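Local coordinates for protein cytochrome P450 (Bacillus megaterium, PDB 5L92) that binds a heme group and the steroid corticosterone, and oxidises steroids, as a member of the cytochrome P450 monooxygenase family, at residues R76-G81 with K189-L194; T196-I201 with G234-L239. All coordinates share one frame; numbering follows the deposited sequence.

Contact 1 (R76-G81 with K189-L194); sequences RQTALG and KANDEL
Arg76 stretches over the side of helix 177-207 to meet Asp192, joining two parts of the cytochrome P450 fold: the B-C loop and the G helix. An extended chain from CG to NE carries the guanidinium there. The salt bridge is loose, with Arg76 NH2 3.5 Å from Asp192 OD1; the oxygen lies over one face of the guanidinium, the two planes are 43° apart, and charge alone draws them together. At Gln77 the side chain folds back, and Thr78 N donates to Gln77 OE1 at 3.1 Å. Thr78 then starts the turn: its OG1 is tucked between the backbone N and the carbonyl carbon (chi1 64°), and Gly81 N donates to Thr78 OG1 at 2.9 Å, an ST motif. The remainder of this branched side chain, CB and CG2, rests against Asn191 OD1. Were Thr78 replaced by an alanine, the Gly81 N-H is likely to lose its side-chain acceptor, and the missing methyl to open a gap beside Asn191. A water joins Leu80 to the helix, accepting from Leu80 N at 2.8 Å and donating to Asn191 OD1 at 2.7 Å, while Asn191 ND2 is hydrogen-bonded to Lys187 O, one turn back. Apolar Leu80 also touches corticosterone, and its CD1 comes within 3.5 Å of Asn191 OD1. Gly81 suits the turn's end because a CB there would run into Gln77 OE1.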
loop_
_atom_site.group_PDB
_atom_site.type_symbol
_atom_site.label_atom_id
_atom_site.label_comp_id
_atom_site.label_asym_id
_atom_site.label_seq_id
_atom_site.Cartn_x
_atom_site.Cartn_y
_atom_site.Cartn_z
ATOM N N ARG A 76 0.273 -18.225 17.983
ATOM C CA ARG A 76 0.407 -17.055 18.841
ATOM C C ARG A 76 0.267 -15.740 18.130
ATOM O O ARG A 76 1.085 -15.424 17.312
ATOM C CB ARG A 76 1.759 -17.036 19.541
ATOM C CG ARG A 76 2.998 -17.026 18.630
ATOM C CD ARG A 76 4.315 -16.909 19.395
ATOM N NE ARG A 76 5.476 -16.856 18.487
ATOM C CZ ARG A 76 6.738 -16.811 18.902
ATOM N NH1 ARG A 76 6.992 -16.839 20.200
ATOM N NH2 ARG A 76 7.743 -16.729 18.029
ATOM N N GLN A 77 -0.747 -14.966 18.483
ATOM C CA GLN A 77 -0.960 -13.629 17.920
ATOM C C GLN A 77 0.254 -12.701 18.001
ATOM O O GLN A 77 1.069 -12.812 18.860
ATOM C CB GLN A 77 -2.152 -12.971 18.587
ATOM C CG GLN A 77 -2.580 -11.682 17.932
ATOM C CD GLN A 77 -3.099 -11.902 16.532
ATOM O OE1 GLN A 77 -2.350 -11.887 15.577
ATOM N NE2 GLN A 77 -4.391 -12.125 16.415
ATOM N N THR A 78 0.353 -11.791 17.069
ATOM C CA THR A 78 1.450 -10.861 16.978
ATOM C C THR A 78 1.046 -9.455 17.357
ATOM O O THR A 78 -0.101 -9.179 17.504
ATOM C CB THR A 78 1.966 -10.818 15.546
ATOM O OG1 THR A 78 0.956 -10.325 14.687
ATOM C CG2 THR A 78 2.348 -12.154 15.084
ATOM N N ALA A 79 2.008 -8.573 17.517
ATOM C CA ALA A 79 1.733 -7.197 17.835
ATOM C C ALA A 79 0.988 -6.633 16.641
ATOM O O ALA A 79 0.070 -5.888 16.801
ATOM C CB ALA A 79 2.988 -6.423 18.120
ATOM N N LEU A 80 1.384 -7.048 15.450
ATOM C CA LEU A 80 0.659 -6.649 14.239
ATOM C C LEU A 80 -0.808 -7.066 14.293
ATOM O O LEU A 80 -1.688 -6.324 13.832
ATOM C CB LEU A 80 1.322 -7.243 13.003
ATOM C CG LEU A 80 2.252 -6.347 12.187
ATOM C CD1 LEU A 80 2.767 -7.181 11.003
ATOM C CD2 LEU A 80 1.551 -5.024 11.704
ATOM N N GLY A 81 -1.099 -8.221 14.889
ATOM C CA GLY A 81 -2.473 -8.684 15.021
ATOM C C GLY A 81 -3.344 -7.868 15.958
ATOM O O GLY A 81 -4.561 -8.077 15.962
ATOM N N LYS A 189 9.743 -14.931 12.222
ATOM C CA LYS A 189 11.012 -14.399 12.703
ATOM C C LYS A 189 11.116 -12.886 12.498
ATOM O O LYS A 189 11.673 -12.174 13.347
ATOM C CB LYS A 189 12.152 -15.132 12.008
ATOM C CG LYS A 189 13.523 -14.515 12.228
ATOM C CD LYS A 189 14.638 -15.380 11.649
ATOM C CE LYS A 189 15.983 -15.047 12.311
ATOM N NZ LYS A 189 17.128 -15.528 11.480
ATOM N N ALA A 190 10.608 -12.380 11.373
ATOM C CA ALA A 190 10.652 -10.940 11.108
ATOM C C ALA A 190 9.719 -10.164 12.037
ATOM O O ALA A 190 10.087 -9.094 12.539
ATOM C CB ALA A 190 10.281 -10.671 9.647
ATOM N N ASN A 191 8.511 -10.687 12.271
ATOM C CA ASN A 191 7.609 -10.112 13.268
ATOM C C ASN A 191 8.291 -9.987 14.620
ATOM O O ASN A 191 8.221 -8.942 15.265
ATOM C CB ASN A 191 6.360 -10.979 13.441
ATOM C CG ASN A 191 5.289 -10.653 12.469
ATOM O OD1 ASN A 191 4.568 -9.666 12.641
ATOM N ND2 ASN A 191 5.135 -11.493 11.454
ATOM N N ASP A 192 8.928 -11.072 15.072
ATOM C CA ASP A 192 9.616 -11.083 16.365
ATOM C C ASP A 192 10.640 -9.971 16.460
ATOM O O ASP A 192 10.659 -9.209 17.432
ATOM C CB ASP A 192 10.308 -12.433 16.580
ATOM C CG ASP A 192 9.563 -13.337 17.562
ATOM O OD1 ASP A 192 8.304 -13.281 17.629
ATOM O OD2 ASP A 192 10.253 -14.109 18.270
ATOM N N GLU A 193 11.533 -9.910 15.479
ATOM C CA GLU A 193 12.612 -8.920 15.440
ATOM C C GLU A 193 12.071 -7.495 15.304
ATOM O O GLU A 193 12.558 -6.567 15.968
ATOM C CB GLU A 193 13.544 -9.254 14.275
ATOM C CG GLU A 193 14.470 -10.473 14.525
ATOM C CD GLU A 193 15.249 -10.890 13.280
ATOM O OE1 GLU A 193 14.989 -10.327 12.196
ATOM O OE2 GLU A 193 16.122 -11.778 13.378
ATOM N N LEU A 194 11.039 -7.305 14.475
ATOM C CA LEU A 194 10.355 -6.013 14.428
ATOM C C LEU A 194 9.797 -5.637 15.797
ATOM O O LEU A 194 9.963 -4.512 16.263
ATOM C CB LEU A 194 9.221 -6.042 13.414
ATOM C CG LEU A 194 9.479 -5.831 11.923
ATOM C CD1 LEU A 194 8.226 -6.251 11.109
ATOM C CD2 LEU A 194 9.803 -4.391 11.709
HETATM O O HOH W 1 3.840 -8.176 14.760
#

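Contact 2 (T196-I201 with G234-L239); sequences TYFYRI and GFSILL. With HEM (protoporphyrin IX containing Fe), chain C.
Ser236 OG is hydrogen-bonded to the carbonyl O of Ile232, one turn back on its own helix; lying beside the backbone N and anti to the carbonyl carbon (chi1 -62°), OG is well placed to reach it. The hydroxyl's polarity is thus spent within the helix, while CB points toward Phe198 on the neighbouring one. CB sits over the phenyl ring in a CH-pi contact, 3.9 Å from the ring centroid and 23° off the ring normal. It is nearest the CD1-CE1 bond, at 3.7 Å from Phe198 CE1. Tyr197 CD1 lies over the opposite face, 3.9 Å above the plane, so the phenyl is held between its sequence neighbour and the facing helix. A serine suits this buried place because its small side chain lets a broad aromatic ring come close. The packing joins the G helix of the cytochrome P450 fold (177-207) to the long helix that begins as 229-245 and runs past the heme. Ile237, next along, approaches the same ring obliquely near its CD2-CE2 side: CG1 lies 3.6 Å from Phe198 CD2, a purely apolar touch for which a branched aliphatic residue is well fitted. Farther round that helix, Leu238 and Leu239 line the heme pocket. Leu238 CD2 lies 3.6 Å from heme CMD, and Leu238 also touches corticosterone; Leu239 CD2 comes within 3.4 Å of heme CBC.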
loop_
_atom_site.group_PDB
_atom_site.type_symbol
_atom_site.label_atom_id
_atom_site.label_comp_id
_atom_site.label_asym_id
_atom_site.label_seq_id
_atom_site.Cartn_x
_atom_site.Cartn_y
_atom_site.Cartn_z
ATOM N N THR A 196 10.720 -6.724 18.775
ATOM C CA THR A 196 11.730 -6.448 19.793
ATOM C C THR A 196 12.443 -5.148 19.488
ATOM O O THR A 196 12.774 -4.401 20.413
ATOM C CB THR A 196 12.735 -7.617 19.948
ATOM O OG1 THR A 196 13.338 -7.929 18.702
ATOM C CG2 THR A 196 12.052 -8.845 20.450
ATOM N N TYR A 197 12.638 -4.835 18.202
ATOM C CA TYR A 197 13.107 -3.508 17.819
ATOM C C TYR A 197 12.250 -2.433 18.465
ATOM O O TYR A 197 12.764 -1.529 19.133
ATOM C CB TYR A 197 13.082 -3.339 16.286
ATOM C CG TYR A 197 13.619 -2.006 15.836
ATOM C CD1 TYR A 197 12.792 -0.892 15.738
ATOM C CD2 TYR A 197 14.964 -1.854 15.552
ATOM C CE1 TYR A 197 13.292 0.318 15.363
ATOM C CE2 TYR A 197 15.476 -0.654 15.162
ATOM C CZ TYR A 197 14.640 0.443 15.079
ATOM O OH TYR A 197 15.135 1.673 14.696
ATOM N N PHE A 198 10.928 -2.512 18.290
ATOM C CA PHE A 198 10.103 -1.410 18.761
ATOM C C PHE A 198 9.887 -1.416 20.276
ATOM O O PHE A 198 9.590 -0.365 20.845
ATOM C CB PHE A 198 8.764 -1.399 18.015
ATOM C CG PHE A 198 8.829 -0.638 16.709
ATOM C CD1 PHE A 198 8.883 0.745 16.710
ATOM C CD2 PHE A 198 8.893 -1.311 15.505
ATOM C CE1 PHE A 198 8.983 1.467 15.529
ATOM C CE2 PHE A 198 8.972 -0.622 14.309
ATOM C CZ PHE A 198 9.027 0.771 14.306
ATOM N N TYR A 199 10.012 -2.553 20.951
ATOM C CA TYR A 199 9.989 -2.487 22.410
ATOM C C TYR A 199 11.169 -1.695 22.937
ATOM O O TYR A 199 11.025 -0.926 23.891
ATOM C CB TYR A 199 9.968 -3.885 23.016
ATOM C CG TYR A 199 8.569 -4.446 23.052
ATOM C CD1 TYR A 199 7.602 -3.845 23.838
ATOM C CD2 TYR A 199 8.207 -5.552 22.302
ATOM C CE1 TYR A 199 6.338 -4.323 23.898
ATOM C CE2 TYR A 199 6.922 -6.056 22.366
ATOM C CZ TYR A 199 5.992 -5.430 23.171
ATOM O OH TYR A 199 4.689 -5.861 23.258
ATOM N N ARG A 200 12.338 -1.845 22.313
ATOM C CA ARG A 200 13.478 -1.012 22.691
ATOM C C ARG A 200 13.191 0.463 22.422
ATOM O O ARG A 200 13.328 1.303 23.313
ATOM C CB ARG A 200 14.734 -1.481 21.961
ATOM C CG ARG A 200 16.005 -0.743 22.361
ATOM C CD ARG A 200 17.232 -1.356 21.731
ATOM N NE ARG A 200 17.117 -1.560 20.297
ATOM C CZ ARG A 200 17.227 -0.602 19.382
ATOM N NH1 ARG A 200 17.440 0.673 19.730
ATOM N NH2 ARG A 200 17.113 -0.924 18.101
ATOM N N ILE A 201 12.731 0.806 21.241
ATOM C CA ILE A 201 12.382 2.175 20.951
ATOM C C ILE A 201 11.450 2.774 22.016
ATOM O O ILE A 201 11.613 3.879 22.453
ATOM C CB ILE A 201 11.691 2.292 19.586
ATOM C CG1 ILE A 201 12.575 1.787 18.481
ATOM C CG2 ILE A 201 11.288 3.709 19.326
ATOM C CD1 ILE A 201 13.839 2.534 18.342
ATOM N N GLY A 234 2.462 -2.567 17.752
ATOM C CA GLY A 234 1.757 -3.048 16.571
ATOM C C GLY A 234 1.469 -1.935 15.566
ATOM O O GLY A 234 1.672 -2.099 14.361
ATOM N N PHE A 235 1.001 -0.785 16.051
ATOM C CA PHE A 235 0.720 0.340 15.168
ATOM C C PHE A 235 2.007 0.884 14.558
ATOM O O PHE A 235 2.066 1.161 13.351
ATOM C CB PHE A 235 -0.045 1.416 15.948
ATOM C CG PHE A 235 -0.331 2.663 15.150
ATOM C CD1 PHE A 235 -1.427 2.729 14.292
ATOM C CD2 PHE A 235 0.489 3.769 15.281
ATOM C CE1 PHE A 235 -1.684 3.887 13.549
ATOM C CE2 PHE A 235 0.241 4.930 14.550
ATOM C CZ PHE A 235 -0.845 4.994 13.690
ATOM N N SER A 236 3.066 0.975 15.358
ATOM C CA SER A 236 4.344 1.435 14.837
ATOM C C SER A 236 4.837 0.529 13.716
ATOM O O SER A 236 5.313 1.017 12.679
ATOM C CB SER A 236 5.350 1.524 15.975
ATOM O OG SER A 236 4.886 2.479 16.910
ATOM N N ILE A 237 4.679 -0.787 13.882
ATOM C CA ILE A 237 5.111 -1.721 12.840
ATOM C C ILE A 237 4.270 -1.549 11.581
ATOM O O ILE A 237 4.801 -1.524 10.467
ATOM C CB ILE A 237 5.070 -3.174 13.367
ATOM C CG1 ILE A 237 6.252 -3.426 14.344
ATOM C CG2 ILE A 237 5.131 -4.181 12.223
ATOM C CD1 ILE A 237 6.054 -4.629 15.243
ATOM N N LEU A 238 2.956 -1.437 11.739
ATOM C CA LEU A 238 2.084 -1.232 10.589
ATOM C C LEU A 238 2.528 -0.020 9.789
ATOM O O LEU A 238 2.641 -0.088 8.562
ATOM C CB LEU A 238 0.650 -1.062 11.068
ATOM C CG LEU A 238 -0.456 -0.771 10.043
ATOM C CD1 LEU A 238 -0.555 -1.874 8.963
ATOM C CD2 LEU A 238 -1.751 -0.621 10.804
ATOM N N LEU A 239 2.836 1.084 10.476
ATOM C CA LEU A 239 3.252 2.298 9.780
ATOM C C LEU A 239 4.594 2.096 9.127
ATOM O O LEU A 239 4.810 2.524 7.986
ATOM C CB LEU A 239 3.325 3.493 10.730
ATOM C CG LEU A 239 2.068 4.060 11.356
ATOM C CD1 LEU A 239 2.472 5.384 12.051
ATOM C CD2 LEU A 239 0.968 4.285 10.400
HETATM C CHA HEM C . -5.149 0.805 5.496
HETATM C CHB HEM C . -3.690 1.169 0.841
HETATM C CHC HEM C . -0.204 4.237 2.082
HETATM C CHD HEM C . -1.360 3.463 6.719
HETATM C C1A HEM C . -5.073 0.686 4.113
HETATM C C2A HEM C . -6.017 -0.030 3.285
HETATM C C3A HEM C . -5.606 0.060 2.011
HETATM C C4A HEM C . -4.404 0.860 1.979
HETATM C CMA HEM C . -6.306 -0.555 0.783
HETATM C CAA HEM C . -7.274 -0.794 3.786
HETATM C CBA HEM C . -6.916 -2.039 4.598
HETATM C CGA HEM C . -8.099 -2.950 4.794
HETATM O O1A HEM C . -9.249 -2.529 4.611
HETATM O O2A HEM C . -7.915 -4.134 5.121
HETATM C C1B HEM C . -2.649 2.060 0.732
HETATM C C2B HEM C . -2.055 2.583 -0.491
HETATM C C3B HEM C . -1.076 3.425 -0.119
HETATM C C4B HEM C . -1.026 3.444 1.330
HETATM C CMB HEM C . -2.525 2.240 -1.917
HETATM C CAB HEM C . -0.137 4.304 -0.971
HETATM C CBB HEM C . -0.438 4.699 -2.218
HETATM C C1C HEM C . -0.217 4.299 3.456
HETATM C C2C HEM C . 0.725 5.014 4.275
HETATM C C3C HEM C . 0.394 4.814 5.537
HETATM C C4C HEM C . -0.736 3.927 5.588
HETATM C CMC HEM C . 1.890 5.918 3.795
HETATM C CAC HEM C . 1.201 5.413 6.696
HETATM C CBC HEM C . 0.607 6.205 7.584
HETATM C C1D HEM C . -2.474 2.679 6.806
HETATM C C2D HEM C . -3.091 2.251 8.045
HETATM C C3D HEM C . -4.162 1.509 7.724
HETATM C C4D HEM C . -4.220 1.448 6.267
HETATM C CMD HEM C . -2.530 2.628 9.442
HETATM C CAD HEM C . -5.173 0.812 8.667
HETATM C CBD HEM C . -6.402 1.708 8.920
HETATM C CGD HEM C . -7.502 1.030 9.713
HETATM O O1D HEM C . -8.349 1.734 10.310
HETATM O O2D HEM C . -7.587 -0.224 9.755
HETATM N NA HEM C . -4.089 1.235 3.301
HETATM N NB HEM C . -1.979 2.595 1.810
HETATM N NC HEM C . -1.092 3.634 4.296
HETATM N ND HEM C . -3.172 2.141 5.756
HETATM FE FE HEM C . -2.609 2.498 3.798
#

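In the fold
From the N terminus, the chain passes through the loop before helix 91-97, where residues 76-81 later meet helix 177-207; that helix closes a long, mainly helical excursion at 189-194 and so completes contact 1. Just two residues later the same helix opens contact 2, whose shorter loop, through helix 213-222, closes at 234-239. The two loops follow in series, neither nesting nor crossing. In space they meet, their centres 10 Å apart: Ile237 CG2 packs against Leu80 CG at 3.6 Å and also touches Leu194. Helix 177-207, the B-C loop and helix 229-245 thus pack on one another, and both contacts border the steroid pocket.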